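Local coordinates for Slr1438 protein (Synechocystis sp., PDB 3K25) that is of unknown function but probably binds carbohydrate and may act as a sugar isomerase, at residues Pro11-Arg24 / Leu27-Gln41. Sequence-based numbering, arbitrary orientation.
Sequences PLTYHLEDDQSLAR and LVPGRGGLVTEWTVQ
The indole of W38 meets R24 at its edge: with CG anti to the backbone N (chi1 172°), ring atom CD1 comes 3.6 Å from the backbone O of R24, which sits in the ring plane. The large, mostly apolar indole also touches L138 of strand 130-139, a buried place that suits tryptophan. The phenol ring of Y14 takes P29 obliquely, CD1 to P29 CG 4.3 Å, and also touches L112; tyrosine suits this partly exposed place, its ring carbons packing on apolar neighbours and its hydroxyl tolerating water. The backbones carrying these rings pair antiparallel. Y14 and L27 form a hydrogen-bonded pair, Y14 N to L27 O 2.7 Å, within the hairpin of strands 14-18 and 23-28. R24 and T39 do the same in the next hairpin, T39 N reaching R24 O at 2.8 Å nearly along the C=O axis. These successive hairpins make a beta meander, three strands of a four-stranded antiparallel sheet in this aldose 1-epimerase family protein. Between strands 14-18 and 23-28, L22 and A23 both face D18 in a G1 bulge; L22 takes the positive phi (60°) that glycine commonly supplies, and its O accepts Q41 N at 2.7 Å. A23 is small enough to lie buried against V40, CB to CG1 4.2 Å. R24 and T39 lie side by side; exposed R24 suits its salt bridge, NH1 to E17 OE1 2.8 Å. Before strand 14-18, apolar P11 crosses apolar V28 obliquely, CG to CG2 3.6 Å.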
ATOM      1  N   PRO A  11      18.127  -5.437   7.079  1.00 26.35           N
ATOM      2  CA  PRO A  11      17.281  -5.051   8.215  1.00 25.38           C
ATOM      3  C   PRO A  11      16.604  -6.193   8.939  1.00 25.11           C
ATOM      4  O   PRO A  11      16.499  -7.306   8.421  1.00 28.64           O
ATOM      5  CB  PRO A  11      16.266  -4.113   7.581  1.00 24.09           C
ATOM      6  CG  PRO A  11      16.090  -4.732   6.216  1.00 27.52           C
ATOM      7  CD  PRO A  11      17.508  -5.049   5.799  1.00 26.16           C
ATOM      8  N   LEU A  12      16.138  -5.896  10.147  1.00 24.96           N
ATOM      9  CA  LEU A  12      15.443  -6.879  10.951  1.00 26.21           C
ATOM     10  C   LEU A  12      14.186  -7.265  10.171  1.00 29.73           C
ATOM     11  O   LEU A  12      13.263  -6.461   9.968  1.00 31.50           O
ATOM     12  CB  LEU A  12      15.091  -6.292  12.312  1.00 24.67           C
ATOM     13  CG  LEU A  12      14.687  -7.382  13.302  1.00 25.78           C
ATOM     14  CD1 LEU A  12      15.366  -7.130  14.640  1.00 25.77           C
ATOM     15  CD2 LEU A  12      13.182  -7.432  13.428  1.00 22.55           C
ATOM     16  N   THR A  13      14.170  -8.516   9.732  1.00 23.24           N
ATOM     17  CA  THR A  13      13.079  -9.033   8.928  1.00 21.55           C
ATOM     18  C   THR A  13      12.294 -10.136   9.611  1.00 24.95           C
ATOM     19  O   THR A  13      12.870 -11.085  10.156  1.00 27.06           O
ATOM     20  CB  THR A  13      13.638  -9.572   7.612  1.00 21.53           C
ATOM     21  OG1 THR A  13      14.437  -8.550   7.005  1.00 16.60           O
ATOM     22  CG2 THR A  13      12.522  -9.994   6.674  1.00 23.32           C
ATOM     23  N   TYR A  14      10.973 -10.005   9.577  1.00 28.38           N
ATOM     24  CA  TYR A  14      10.093 -11.008  10.152  1.00 29.66           C
ATOM     25  C   TYR A  14       9.645 -11.923   9.033  1.00 32.77           C
ATOM     26  O   TYR A  14       9.476 -11.486   7.897  1.00 36.17           O
ATOM     27  CB  TYR A  14       8.892 -10.351  10.837  1.00 26.71           C
ATOM     28  CG  TYR A  14       9.145 -10.111  12.312  1.00 25.23           C
ATOM     29  CD1 TYR A  14       9.947  -9.052  12.747  1.00 23.47           C
ATOM     30  CD2 TYR A  14       8.656 -11.001  13.269  1.00 28.11           C
ATOM     31  CE1 TYR A  14      10.258  -8.899  14.103  1.00 24.36           C
ATOM     32  CE2 TYR A  14       8.957 -10.860  14.614  1.00 30.12           C
ATOM     33  CZ  TYR A  14       9.759  -9.814  15.030  1.00 30.36           C
ATOM     34  OH  TYR A  14      10.063  -9.699  16.366  1.00 33.99           O
ATOM     35  N   HIS A  15       9.482 -13.202   9.352  1.00 27.25           N
ATOM     36  CA  HIS A  15       9.056 -14.201   8.370  1.00 28.52           C
ATOM     37  C   HIS A  15       7.774 -14.876   8.823  1.00 30.98           C
ATOM     38  O   HIS A  15       7.700 -15.427   9.920  1.00 30.15           O
ATOM     39  CB  HIS A  15      10.146 -15.252   8.188  1.00 27.32           C
ATOM     40  CG  HIS A  15      11.389 -14.721   7.557  1.00 24.40           C
ATOM     41  ND1 HIS A  15      11.517 -14.560   6.195  1.00 25.81           N
ATOM     42  CD2 HIS A  15      12.556 -14.296   8.099  1.00 20.62           C
ATOM     43  CE1 HIS A  15      12.712 -14.059   5.921  1.00 23.93           C
ATOM     44  NE2 HIS A  15      13.361 -13.890   7.059  1.00 24.25           N
ATOM     45  N   LEU A  16       6.756 -14.820   7.976  1.00 29.00           N
ATOM     46  CA  LEU A  16       5.474 -15.428   8.308  1.00 32.96           C
ATOM     47  C   LEU A  16       5.197 -16.614   7.395  1.00 38.65           C
ATOM     48  O   LEU A  16       5.591 -16.610   6.222  1.00 39.33           O
ATOM     49  CB  LEU A  16       4.342 -14.397   8.194  1.00 26.81           C
ATOM     50  CG  LEU A  16       4.153 -13.431   9.369  1.00 21.50           C
ATOM     51  CD1 LEU A  16       5.310 -12.428   9.424  1.00 19.00           C
ATOM     52  CD2 LEU A  16       2.815 -12.703   9.218  1.00 20.21           C
ATOM     53  N   GLU A  17       4.523 -17.630   7.937  1.00 27.83           N
ATOM     54  CA  GLU A  17       4.208 -18.804   7.143  1.00 36.37           C
ATOM     55  C   GLU A  17       3.077 -19.707   7.624  1.00 41.91           C
ATOM     56  O   GLU A  17       2.708 -19.722   8.807  1.00 38.95           O
ATOM     57  CB  GLU A  17       5.471 -19.659   6.959  1.00 40.31           C
ATOM     58  CG  GLU A  17       5.280 -21.133   7.266  1.00 48.18           C
ATOM     59  CD  GLU A  17       6.524 -21.951   7.034  1.00 53.83           C
ATOM     60  OE1 GLU A  17       6.917 -22.113   5.863  1.00 55.72           O
ATOM     61  OE2 GLU A  17       7.114 -22.428   8.025  1.00 57.07           O
ATOM     62  N   ASP A  18       2.542 -20.442   6.648  1.00 25.80           N
ATOM     63  CA  ASP A  18       1.513 -21.455   6.825  1.00 36.90           C
ATOM     64  C   ASP A  18       2.082 -22.619   6.014  1.00 45.11           C
ATOM     65  O   ASP A  18       1.880 -22.696   4.797  1.00 47.22           O
ATOM     66  CB  ASP A  18       0.162 -21.011   6.242  1.00 37.39           C
ATOM     67  CG  ASP A  18      -0.920 -22.109   6.335  1.00 44.44           C
ATOM     68  OD1 ASP A  18      -0.870 -22.961   7.259  1.00 49.29           O
ATOM     69  OD2 ASP A  18      -1.841 -22.103   5.486  1.00 46.24           O
ATOM     70  N   ASP A  19       2.820 -23.503   6.694  1.00 37.66           N
ATOM     71  CA  ASP A  19       3.451 -24.662   6.056  1.00 47.68           C
ATOM     72  C   ASP A  19       2.437 -25.550   5.363  1.00 57.00           C
ATOM     73  O   ASP A  19       2.804 -26.426   4.592  1.00 61.28           O
ATOM     74  CB  ASP A  19       4.264 -25.491   7.070  1.00 48.62           C
ATOM     75  CG  ASP A  19       3.441 -25.956   8.265  1.00 50.94           C
ATOM     76  OD1 ASP A  19       2.222 -26.176   8.114  1.00 51.59           O
ATOM     77  OD2 ASP A  19       4.024 -26.118   9.362  1.00 51.30           O
ATOM     78  N   GLN A  20       1.160 -25.311   5.641  1.00 47.27           N
ATOM     79  CA  GLN A  20       0.090 -26.076   5.032  1.00 58.01           C
ATOM     80  C   GLN A  20      -0.213 -25.569   3.640  1.00 60.15           C
ATOM     81  O   GLN A  20      -0.273 -26.340   2.693  1.00 65.44           O
ATOM     82  CB  GLN A  20      -1.164 -26.005   5.896  1.00 59.88           C
ATOM     83  CG  GLN A  20      -1.076 -26.891   7.107  1.00 69.15           C
ATOM     84  CD  GLN A  20      -0.617 -28.278   6.727  1.00 74.00           C
ATOM     85  OE1 GLN A  20      -1.253 -28.952   5.915  1.00 75.81           O
ATOM     86  NE2 GLN A  20       0.498 -28.710   7.300  1.00 78.25           N
ATOM     87  N   SER A  21      -0.402 -24.265   3.516  1.00 47.19           N
ATOM     88  CA  SER A  21      -0.701 -23.671   2.222  1.00 48.59           C
ATOM     89  C   SER A  21       0.588 -23.372   1.496  1.00 49.25           C
ATOM     90  O   SER A  21       0.562 -22.902   0.363  1.00 51.47           O
ATOM     91  CB  SER A  21      -1.465 -22.369   2.409  1.00 43.80           C
ATOM     92  OG  SER A  21      -0.689 -21.451   3.166  1.00 36.65           O
ATOM     93  N   LEU A  22       1.713 -23.651   2.150  1.00 56.30           N
ATOM     94  CA  LEU A  22       3.021 -23.371   1.569  1.00 54.57           C
ATOM     95  C   LEU A  22       3.121 -21.874   1.298  1.00 46.55           C
ATOM     96  O   LEU A  22       3.569 -21.441   0.232  1.00 46.36           O
ATOM     97  CB  LEU A  22       3.222 -24.154   0.268  1.00 60.15           C
ATOM     98  CG  LEU A  22       3.924 -25.506   0.406  1.00 67.59           C
ATOM     99  CD1 LEU A  22       3.183 -26.376   1.398  1.00 71.46           C
ATOM    100  CD2 LEU A  22       3.990 -26.175  -0.948  1.00 71.89           C
ATOM    101  N   ALA A  23       2.699 -21.088   2.282  1.00 48.74           N
ATOM    102  CA  ALA A  23       2.727 -19.640   2.166  1.00 39.89           C
ATOM    103  C   ALA A  23       3.725 -19.005   3.127  1.00 30.94           C
ATOM    104  O   ALA A  23       3.741 -19.310   4.324  1.00 30.90           O
ATOM    105  CB  ALA A  23       1.341 -19.073   2.420  1.00 39.47           C
ATOM    106  N   ARG A  24       4.559 -18.123   2.593  1.00 55.98           N
ATOM    107  CA  ARG A  24       5.532 -17.427   3.408  1.00 47.25           C
ATOM    108  C   ARG A  24       5.634 -15.962   3.008  1.00 38.21           C
ATOM    109  O   ARG A  24       5.609 -15.610   1.819  1.00 37.08           O
ATOM    110  CB  ARG A  24       6.898 -18.125   3.341  1.00 50.47           C
ATOM    111  CG  ARG A  24       7.319 -18.671   1.974  1.00 54.52           C
ATOM    112  CD  ARG A  24       8.189 -19.923   2.159  1.00 60.02           C
ATOM    113  NE  ARG A  24       9.267 -19.705   3.121  1.00 58.83           N
ATOM    114  CZ  ARG A  24       9.670 -20.608   4.011  1.00 60.46           C
ATOM    115  NH1 ARG A  24       9.085 -21.793   4.063  1.00 66.04           N
ATOM    116  NH2 ARG A  24      10.655 -20.325   4.851  1.00 58.59           N
ATOM    117  N   LEU A  27       8.220  -9.465   6.203  1.00 29.19           N
ATOM    118  CA  LEU A  27       7.853  -8.119   6.613  1.00 25.25           C
ATOM    119  C   LEU A  27       9.006  -7.484   7.395  1.00 21.62           C
ATOM    120  O   LEU A  27       9.521  -8.080   8.333  1.00 20.56           O
ATOM    121  CB  LEU A  27       6.565  -8.184   7.443  1.00 26.31           C
ATOM    122  CG  LEU A  27       6.080  -7.035   8.327  1.00 27.32           C
ATOM    123  CD1 LEU A  27       6.263  -5.694   7.673  1.00 27.31           C
ATOM    124  CD2 LEU A  27       4.627  -7.298   8.651  1.00 29.96           C
ATOM    125  N   VAL A  28       9.442  -6.296   6.977  1.00 27.59           N
ATOM    126  CA  VAL A  28      10.532  -5.602   7.656  1.00 26.82           C
ATOM    127  C   VAL A  28      10.018  -4.251   8.192  1.00 25.63           C
ATOM    128  O   VAL A  28      10.014  -3.231   7.492  1.00 28.90           O
ATOM    129  CB  VAL A  28      11.781  -5.462   6.699  1.00 24.37           C
ATOM    130  CG1 VAL A  28      11.333  -5.391   5.276  1.00 21.08           C
ATOM    131  CG2 VAL A  28      12.631  -4.235   7.062  1.00 25.00           C
ATOM    132  N   PRO A  29       9.557  -4.251   9.458  1.00 28.66           N
ATOM    133  CA  PRO A  29       8.993  -3.157  10.265  1.00 29.40           C
ATOM    134  C   PRO A  29       9.734  -1.825  10.378  1.00 27.67           C
ATOM    135  O   PRO A  29       9.106  -0.779  10.451  1.00 26.56           O
ATOM    136  CB  PRO A  29       8.788  -3.814  11.629  1.00 29.99           C
ATOM    137  CG  PRO A  29       9.822  -4.895  11.647  1.00 27.38           C
ATOM    138  CD  PRO A  29       9.710  -5.463  10.277  1.00 31.59           C
ATOM    139  N   GLY A  30      11.061  -1.863  10.412  1.00 31.47           N
ATOM    140  CA  GLY A  30      11.829  -0.634  10.515  1.00 32.87           C
ATOM    141  C   GLY A  30      11.789   0.208   9.247  1.00 34.56           C
ATOM    142  O   GLY A  30      12.174   1.381   9.268  1.00 34.39           O
ATOM    143  N   ARG A  31      11.328  -0.387   8.146  1.00 38.12           N
ATOM    144  CA  ARG A  31      11.230   0.307   6.866  1.00 35.48           C
ATOM    145  C   ARG A  31       9.791   0.606   6.487  1.00 34.95           C
ATOM    146  O   ARG A  31       9.367   0.299   5.375  1.00 34.67           O
ATOM    147  CB  ARG A  31      11.832  -0.528   5.739  1.00 35.24           C
ATOM    148  CG  ARG A  31      13.298  -0.776   5.847  1.00 32.19           C
ATOM    149  CD  ARG A  31      14.098   0.494   5.772  1.00 33.26           C
ATOM    150  NE  ARG A  31      15.233   0.295   4.879  1.00 36.27           N
ATOM    151  CZ  ARG A  31      15.159   0.432   3.563  1.00 39.83           C
ATOM    152  NH1 ARG A  31      14.011   0.782   3.014  1.00 37.69           N
ATOM    153  NH2 ARG A  31      16.217   0.191   2.802  1.00 38.35           N
ATOM    154  N   GLY A  32       9.031   1.181   7.408  1.00 19.02           N
ATOM    155  CA  GLY A  32       7.652   1.510   7.109  1.00 18.06           C
ATOM    156  C   GLY A  32       6.629   0.412   7.339  1.00 17.26           C
ATOM    157  O   GLY A  32       5.558   0.464   6.745  1.00 19.81           O
ATOM    158  N   GLY A  33       6.927  -0.556   8.204  1.00 20.50           N
ATOM    159  CA  GLY A  33       5.985  -1.645   8.456  1.00 20.61           C
ATOM    160  C   GLY A  33       5.624  -2.291   7.131  1.00 20.19           C
ATOM    161  O   GLY A  33       4.479  -2.654   6.873  1.00 21.72           O
ATOM    162  N   LEU A  34       6.647  -2.439   6.300  1.00 19.46           N
ATOM    163  CA  LEU A  34       6.534  -2.959   4.954  1.00 21.50           C
ATOM    164  C   LEU A  34       6.605  -4.461   4.711  1.00 25.36           C
ATOM    165  O   LEU A  34       7.525  -5.140   5.178  1.00 27.75           O
ATOM    166  CB  LEU A  34       7.609  -2.281   4.083  1.00 20.97           C
ATOM    167  CG  LEU A  34       7.787  -2.745   2.632  1.00 22.08           C
ATOM    168  CD1 LEU A  34       6.562  -2.325   1.816  1.00 21.19           C
ATOM    169  CD2 LEU A  34       9.054  -2.151   2.035  1.00 18.26           C
ATOM    170  N   VAL A  35       5.618  -4.958   3.964  1.00 19.65           N
ATOM    171  CA  VAL A  35       5.559  -6.351   3.518  1.00 19.43           C
ATOM    172  C   VAL A  35       6.416  -6.248   2.250  1.00 22.70           C
ATOM    173  O   VAL A  35       6.074  -5.501   1.335  1.00 22.10           O
ATOM    174  CB  VAL A  35       4.125  -6.771   3.079  1.00 18.22           C
ATOM    175  CG1 VAL A  35       4.176  -8.081   2.303  1.00 22.35           C
ATOM    176  CG2 VAL A  35       3.238  -6.928   4.279  1.00 17.85           C
ATOM    177  N   THR A  36       7.523  -6.969   2.183  1.00 21.59           N
ATOM    178  CA  THR A  36       8.366  -6.864   1.004  1.00 24.56           C
ATOM    179  C   THR A  36       8.104  -7.965  -0.002  1.00 29.68           C
ATOM    180  O   THR A  36       7.904  -7.693  -1.181  1.00 32.74           O
ATOM    181  CB  THR A  36       9.833  -6.914   1.388  1.00 24.39           C
ATOM    182  OG1 THR A  36      10.083  -8.131   2.102  1.00 26.82           O
ATOM    183  CG2 THR A  36      10.184  -5.746   2.282  1.00 20.63           C
ATOM    184  N   GLU A  37       8.107  -9.210   0.466  1.00 30.00           N
ATOM    185  CA  GLU A  37       7.886 -10.348  -0.424  1.00 33.51           C
ATOM    186  C   GLU A  37       6.850 -11.309   0.128  1.00 34.55           C
ATOM    187  O   GLU A  37       6.687 -11.429   1.338  1.00 33.26           O
ATOM    188  CB  GLU A  37       9.200 -11.100  -0.659  1.00 37.74           C
ATOM    189  CG  GLU A  37      10.371 -10.204  -1.019  1.00 40.11           C
ATOM    190  CD  GLU A  37      11.570 -10.972  -1.551  1.00 43.45           C
ATOM    191  OE1 GLU A  37      11.844 -12.094  -1.068  1.00 50.09           O
ATOM    192  OE2 GLU A  37      12.251 -10.445  -2.452  1.00 43.35           O
ATOM    193  N   TRP A  38       6.157 -11.997  -0.772  1.00 32.04           N
ATOM    194  CA  TRP A  38       5.125 -12.961  -0.392  1.00 34.39           C
ATOM    195  C   TRP A  38       5.086 -14.095  -1.410  1.00 41.62           C
ATOM    196  O   TRP A  38       5.014 -13.843  -2.610  1.00 44.26           O
ATOM    197  CB  TRP A  38       3.770 -12.248  -0.327  1.00 30.43           C
ATOM    198  CG  TRP A  38       2.566 -13.131  -0.124  1.00 29.44           C
ATOM    199  CD1 TRP A  38       2.538 -14.383   0.424  1.00 31.26           C
ATOM    200  CD2 TRP A  38       1.198 -12.790  -0.413  1.00 28.14           C
ATOM    201  NE1 TRP A  38       1.240 -14.841   0.499  1.00 31.73           N
ATOM    202  CE2 TRP A  38       0.398 -13.885  -0.007  1.00 29.14           C
ATOM    203  CE3 TRP A  38       0.574 -11.664  -0.971  1.00 28.18           C
ATOM    204  CZ2 TRP A  38      -0.996 -13.889  -0.141  1.00 29.19           C
ATOM    205  CZ3 TRP A  38      -0.817 -11.665  -1.103  1.00 27.63           C
ATOM    206  CH2 TRP A  38      -1.586 -12.777  -0.688  1.00 27.97           C
ATOM    207  N   THR A  39       5.168 -15.340  -0.936  1.00 30.03           N
ATOM    208  CA  THR A  39       5.119 -16.510  -1.829  1.00 36.83           C
ATOM    209  C   THR A  39       4.130 -17.583  -1.398  1.00 42.57           C
ATOM    210  O   THR A  39       3.994 -17.905  -0.218  1.00 41.97           O
ATOM    211  CB  THR A  39       6.487 -17.215  -1.996  1.00 36.85           C
ATOM    212  OG1 THR A  39       6.933 -17.727  -0.731  1.00 36.24           O
ATOM    213  CG2 THR A  39       7.503 -16.265  -2.571  1.00 32.26           C
ATOM    214  N   VAL A  40       3.443 -18.125  -2.395  1.00 39.98           N
ATOM    215  CA  VAL A  40       2.460 -19.179  -2.212  1.00 47.96           C
ATOM    216  C   VAL A  40       2.913 -20.352  -3.063  1.00 57.50           C
ATOM    217  O   VAL A  40       2.940 -20.270  -4.287  1.00 60.21           O
ATOM    218  CB  VAL A  40       1.078 -18.714  -2.671  1.00 48.14           C
ATOM    219  CG1 VAL A  40       0.395 -17.963  -1.549  1.00 43.94           C
ATOM    220  CG2 VAL A  40       1.224 -17.788  -3.873  1.00 48.15           C
ATOM    221  N   GLN A  41       3.278 -21.445  -2.407  1.00 67.77           N
ATOM    222  CA  GLN A  41       3.750 -22.628  -3.109  1.00 75.42           C
ATOM    223  C   GLN A  41       5.051 -22.296  -3.821  1.00 74.62           C
ATOM    224  O   GLN A  41       5.379 -22.893  -4.844  1.00 79.35           O
ATOM    225  CB  GLN A  41       2.716 -23.112  -4.127  1.00 81.88           C
ATOM    226  CG  GLN A  41       1.394 -23.503  -3.505  1.00 85.62           C
ATOM    227  CD  GLN A  41       0.414 -24.044  -4.522  1.00 91.83           C
ATOM    228  OE1 GLN A  41       0.078 -23.372  -5.498  1.00 98.35           O
ATOM    229  NE2 GLN A  41      -0.053 -25.266  -4.298  1.00 90.11           N
TER